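Local coordinates for NOL1/NOP2/sun family protein (Enterococcus faecium, PDB 3M4X) that probably methylates cytosine in ribosomal RNA, as RsmF-type enzymes do, joining a methyltransferase domain to a PUA domain that is likely to bind RNA, at residues K37-A48 and A84-M95. Sequence-based numbering, arbitrary orientation.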
loop_
_atom_site.group_PDB
_atom_site.type_symbol
_atom_site.label_atom_id
_atom_site.label_comp_id
_atom_site.label_asym_id
_atom_site.label_seq_id
_atom_site.Cartn_x
_atom_site.Cartn_y
_atom_site.Cartn_z
ATOM N N LYS A 37 12.568 8.828 -12.533
ATOM C CA LYS A 37 12.812 7.398 -12.375
ATOM C C LYS A 37 11.497 6.633 -12.254
ATOM O O LYS A 37 10.547 7.098 -11.620
ATOM C CB LYS A 37 13.664 7.139 -11.127
ATOM C CG LYS A 37 14.858 8.070 -10.959
ATOM C CD LYS A 37 15.820 7.974 -12.129
ATOM C CE LYS A 37 17.105 8.719 -11.813
ATOM N NZ LYS A 37 17.914 9.005 -13.022
ATOM N N LYS A 38 11.443 5.452 -12.854
ATOM C CA LYS A 38 10.225 4.657 -12.826
ATOM C C LYS A 38 10.521 3.246 -12.325
ATOM O O LYS A 38 11.571 2.671 -12.641
ATOM C CB LYS A 38 9.585 4.643 -14.212
ATOM C CG LYS A 38 9.294 6.045 -14.745
ATOM C CD LYS A 38 9.002 6.073 -16.255
ATOM C CE LYS A 38 10.281 6.166 -17.090
ATOM N NZ LYS A 38 10.036 6.108 -18.573
ATOM N N GLY A 39 9.602 2.698 -11.531
ATOM C CA GLY A 39 9.806 1.390 -10.930
ATOM C C GLY A 39 8.515 0.679 -10.589
ATOM O O GLY A 39 7.431 1.249 -10.671
ATOM N N PHE A 40 8.640 -0.579 -10.196
ATOM C CA PHE A 40 7.503 -1.358 -9.743
ATOM C C PHE A 40 8.030 -2.480 -8.886
ATOM O O PHE A 40 9.229 -2.707 -8.845
ATOM C CB PHE A 40 6.700 -1.922 -10.926
ATOM C CG PHE A 40 7.457 -2.916 -11.769
ATOM C CD1 PHE A 40 7.289 -4.275 -11.576
ATOM C CD2 PHE A 40 8.320 -2.486 -12.773
ATOM C CE1 PHE A 40 7.972 -5.197 -12.367
ATOM C CE2 PHE A 40 9.016 -3.399 -13.567
ATOM C CZ PHE A 40 8.841 -4.752 -13.362
ATOM N N ARG A 41 7.129 -3.165 -8.193
ATOM C CA ARG A 41 7.482 -4.299 -7.345
ATOM C C ARG A 41 6.696 -5.552 -7.709
ATOM O O ARG A 41 5.541 -5.482 -8.136
ATOM C CB ARG A 41 7.214 -3.979 -5.869
ATOM C CG ARG A 41 8.240 -3.083 -5.202
ATOM C CD ARG A 41 7.851 -2.823 -3.748
ATOM N NE ARG A 41 6.753 -1.878 -3.697
ATOM C CZ ARG A 41 5.497 -2.178 -3.387
ATOM N NH1 ARG A 41 5.146 -3.404 -3.048
ATOM N NH2 ARG A 41 4.589 -1.223 -3.400
ATOM N N TRP A 42 7.342 -6.699 -7.538
ATOM C CA TRP A 42 6.650 -7.965 -7.589
ATOM C C TRP A 42 6.054 -8.277 -6.212
ATOM O O TRP A 42 6.326 -7.584 -5.220
ATOM C CB TRP A 42 7.567 -9.095 -8.107
ATOM C CG TRP A 42 8.784 -9.371 -7.274
ATOM C CD1 TRP A 42 10.001 -8.742 -7.360
ATOM C CD2 TRP A 42 8.914 -10.353 -6.244
ATOM N NE1 TRP A 42 10.875 -9.282 -6.446
ATOM C CE2 TRP A 42 10.230 -10.265 -5.743
ATOM C CE3 TRP A 42 8.044 -11.312 -5.702
ATOM C CZ2 TRP A 42 10.699 -11.092 -4.727
ATOM C CZ3 TRP A 42 8.511 -12.130 -4.693
ATOM C CH2 TRP A 42 9.827 -12.018 -4.215
ATOM N N ASN A 43 5.237 -9.324 -6.167
ATOM C CA ASN A 43 4.363 -9.577 -5.039
ATOM C C ASN A 43 4.586 -10.965 -4.429
ATOM O O ASN A 43 4.175 -11.973 -5.003
ATOM C CB ASN A 43 2.904 -9.403 -5.485
ATOM C CG ASN A 43 1.940 -9.422 -4.323
ATOM O OD1 ASN A 43 2.330 -9.722 -3.207
ATOM N ND2 ASN A 43 0.677 -9.111 -4.581
ATOM N N PRO A 44 5.256 -11.011 -3.266
ATOM C CA PRO A 44 5.557 -12.252 -2.539
ATOM C C PRO A 44 4.295 -12.892 -1.968
ATOM O O PRO A 44 4.334 -14.045 -1.547
ATOM C CB PRO A 44 6.453 -11.796 -1.381
ATOM C CG PRO A 44 6.754 -10.339 -1.626
ATOM C CD PRO A 44 5.744 -9.804 -2.568
ATOM N N LEU A 45 3.192 -12.152 -1.942
ATOM C CA LEU A 45 1.916 -12.734 -1.532
ATOM C C LEU A 45 1.335 -13.688 -2.581
ATOM O O LEU A 45 0.499 -14.537 -2.258
ATOM C CB LEU A 45 0.903 -11.638 -1.205
ATOM C CG LEU A 45 1.340 -10.662 -0.102
ATOM C CD1 LEU A 45 0.325 -9.548 0.056
ATOM C CD2 LEU A 45 1.566 -11.392 1.232
ATOM N N LYS A 46 1.784 -13.553 -3.830
ATOM C CA LYS A 46 1.216 -14.321 -4.938
ATOM C C LYS A 46 1.928 -15.653 -5.191
ATOM O O LYS A 46 3.120 -15.776 -4.958
ATOM C CB LYS A 46 1.230 -13.482 -6.222
ATOM C CG LYS A 46 0.437 -12.182 -6.139
ATOM C CD LYS A 46 -1.063 -12.461 -6.203
ATOM C CE LYS A 46 -1.837 -11.182 -5.966
ATOM N NZ LYS A 46 -3.215 -11.237 -6.498
ATOM N N PRO A 47 1.183 -16.659 -5.672
ATOM C CA PRO A 47 1.801 -17.908 -6.150
ATOM C C PRO A 47 2.855 -17.621 -7.218
ATOM O O PRO A 47 2.505 -17.040 -8.240
ATOM C CB PRO A 47 0.629 -18.660 -6.810
ATOM C CG PRO A 47 -0.612 -18.065 -6.239
ATOM C CD PRO A 47 -0.284 -16.645 -5.833
ATOM N N ALA A 48 4.101 -18.029 -6.999
ATOM C CA ALA A 48 5.170 -17.791 -7.981
ATOM C C ALA A 48 5.263 -16.333 -8.419
ATOM O O ALA A 48 5.428 -16.042 -9.599
ATOM C CB ALA A 48 4.976 -18.687 -9.214
ATOM N N ALA A 84 -3.720 -9.035 -12.272
ATOM C CA ALA A 84 -3.773 -10.047 -11.219
ATOM C C ALA A 84 -2.964 -9.687 -9.991
ATOM O O ALA A 84 -2.809 -10.520 -9.104
ATOM C CB ALA A 84 -3.310 -11.393 -11.751
ATOM N N GLY A 85 -2.415 -8.473 -9.969
ATOM C CA GLY A 85 -1.681 -7.984 -8.813
ATOM C C GLY A 85 -0.252 -8.472 -8.652
ATOM O O GLY A 85 0.264 -8.499 -7.539
ATOM N N TYR A 86 0.391 -8.846 -9.756
ATOM C CA TYR A 86 1.758 -9.353 -9.696
ATOM C C TYR A 86 2.760 -8.215 -9.806
ATOM O O TYR A 86 3.961 -8.411 -9.666
ATOM C CB TYR A 86 2.003 -10.415 -10.789
ATOM C CG TYR A 86 1.559 -11.807 -10.361
ATOM C CD1 TYR A 86 0.243 -12.061 -10.022
ATOM C CD2 TYR A 86 2.475 -12.851 -10.271
ATOM C CE1 TYR A 86 -0.166 -13.351 -9.603
ATOM C CE2 TYR A 86 2.091 -14.122 -9.871
ATOM C CZ TYR A 86 0.771 -14.367 -9.538
ATOM O OH TYR A 86 0.408 -15.626 -9.141
ATOM N N GLU A 87 2.254 -7.023 -10.073
ATOM C CA GLU A 87 3.105 -5.850 -10.184
ATOM C C GLU A 87 2.391 -4.655 -9.625
ATOM O O GLU A 87 1.194 -4.477 -9.849
ATOM C CB GLU A 87 3.481 -5.562 -11.630
ATOM C CG GLU A 87 4.238 -6.687 -12.273
ATOM C CD GLU A 87 4.621 -6.386 -13.694
ATOM O OE1 GLU A 87 5.517 -7.083 -14.192
ATOM O OE2 GLU A 87 4.041 -5.459 -14.302
ATOM N N TYR A 88 3.141 -3.854 -8.882
ATOM C CA TYR A 88 2.658 -2.577 -8.385
ATOM C C TYR A 88 3.671 -1.529 -8.814
ATOM O O TYR A 88 4.849 -1.618 -8.458
ATOM C CB TYR A 88 2.544 -2.591 -6.855
ATOM C CG TYR A 88 1.621 -1.527 -6.332
ATOM C CD1 TYR A 88 0.295 -1.820 -6.050
ATOM C CD2 TYR A 88 2.064 -0.214 -6.143
ATOM C CE1 TYR A 88 -0.564 -0.849 -5.589
ATOM C CE2 TYR A 88 1.205 0.765 -5.679
ATOM C CZ TYR A 88 -0.108 0.439 -5.409
ATOM O OH TYR A 88 -0.982 1.391 -4.950
ATOM N N SER A 89 3.238 -0.556 -9.602
ATOM C CA SER A 89 4.161 0.501 -10.008
ATOM C C SER A 89 4.308 1.523 -8.887
ATOM O O SER A 89 3.329 1.941 -8.277
ATOM C CB SER A 89 3.749 1.156 -11.332
ATOM O OG SER A 89 2.455 1.715 -11.252
ATOM N N GLN A 90 5.554 1.887 -8.609
ATOM C CA GLN A 90 5.897 2.769 -7.500
ATOM C C GLN A 90 7.233 3.420 -7.824
ATOM O O GLN A 90 8.162 2.742 -8.272
ATOM C CB GLN A 90 6.017 1.964 -6.208
ATOM C CG GLN A 90 6.243 2.819 -4.988
ATOM C CD GLN A 90 6.408 2.017 -3.724
ATOM O OE1 GLN A 90 6.762 0.835 -3.759
ATOM N NE2 GLN A 90 6.157 2.655 -2.589
ATOM N N GLU A 91 7.346 4.730 -7.624
ATOM C CA GLU A 91 8.589 5.399 -7.993
ATOM C C GLU A 91 9.693 4.970 -7.032
ATOM O O GLU A 91 9.442 4.760 -5.853
ATOM C CB GLU A 91 8.413 6.914 -8.049
ATOM C CG GLU A 91 8.698 7.642 -6.762
ATOM C CD GLU A 91 10.118 8.168 -6.687
ATOM O OE1 GLU A 91 10.928 7.926 -7.617
ATOM O OE2 GLU A 91 10.414 8.832 -5.683
ATOM N N PRO A 92 10.909 4.779 -7.556
ATOM C CA PRO A 92 12.041 4.190 -6.829
ATOM C C PRO A 92 12.389 4.764 -5.458
ATOM O O PRO A 92 12.654 3.973 -4.548
ATOM C CB PRO A 92 13.196 4.347 -7.816
ATOM C CG PRO A 92 12.516 4.152 -9.130
ATOM C CD PRO A 92 11.175 4.834 -9.004
ATOM N N SER A 93 12.396 6.077 -5.285
ATOM C CA SER A 93 12.727 6.604 -3.967
ATOM C C SER A 93 11.574 6.429 -2.979
ATOM O O SER A 93 11.791 6.287 -1.777
ATOM C CB SER A 93 13.214 8.061 -4.030
ATOM O OG SER A 93 12.147 8.986 -4.094
ATOM N N ALA A 94 10.352 6.436 -3.487
ATOM C CA ALA A 94 9.182 6.217 -2.636
ATOM C C ALA A 94 9.237 4.838 -1.955
ATOM O O ALA A 94 8.730 4.655 -0.848
ATOM C CB ALA A 94 7.897 6.375 -3.442
HETATM N N MSE A 95 9.875 3.875 -2.612
HETATM C CA MSE A 95 9.979 2.527 -2.051
HETATM C C MSE A 95 10.761 2.508 -0.745
HETATM O O MSE A 95 10.679 1.544 0.021
HETATM C CB MSE A 95 10.643 1.580 -3.037
HETATM C CG MSE A 95 9.893 1.389 -4.342
HETATM SE SE MSE A 95 10.849 0.041 -5.398
HETATM C CE MSE A 95 9.886 0.238 -7.089
HETATM O O HOH W 1 4.674 -10.917 -8.421
#
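Lys46 crosses the Tyr86 ring obliquely. Lys46 CB sits over one face of the Tyr86 ring, 3.7 Å from the centroid and 23° off the normal, a CH-pi contact. The bend at chi2 (-75°) carries CG and CD past the CE1 rim toward Ala84, and Lys46 CD lies 3.6 Å from Tyr86 CE1. CE then reaches Ala84 O, and NZ donates to that same carbonyl, Lys46 NZ to Ala84 O being 2.7 Å. Leu390 O and Arg152 O also accept from NZ, so three backbone carbonyls fix the ammonium. At the hydroxyl end of the ring, Tyr86 OH donates to Pro47 O in the carbonyl plane, on a lone pair.

Asn43 reaches the neighbouring carbonyl: its ND2 lies 3.0 Å from Gly85 O, in a nearly straight bond (167°), and also donates to Trp153 O. Its OD1 accepts from Leu45 N, forming an Asx turn. Gly85 itself closes helix 80-83 as the C-prime residue of a Schellman motif.

Further along, Arg41 N to Tyr88 O (2.8 Å) and the reciprocal Tyr88 N to Arg41 O (3.0 Å) define an antiparallel hydrogen-bonded pair. Arg41 NE donates to Gln90 OE1 (2.7 Å), which lies near the guanidinium plane. The arrangement is an edge pairing in the three-stranded antiparallel sheet of the RsmF-type N-terminal domain, with strand 39-41 central between 70-72 and 88-89.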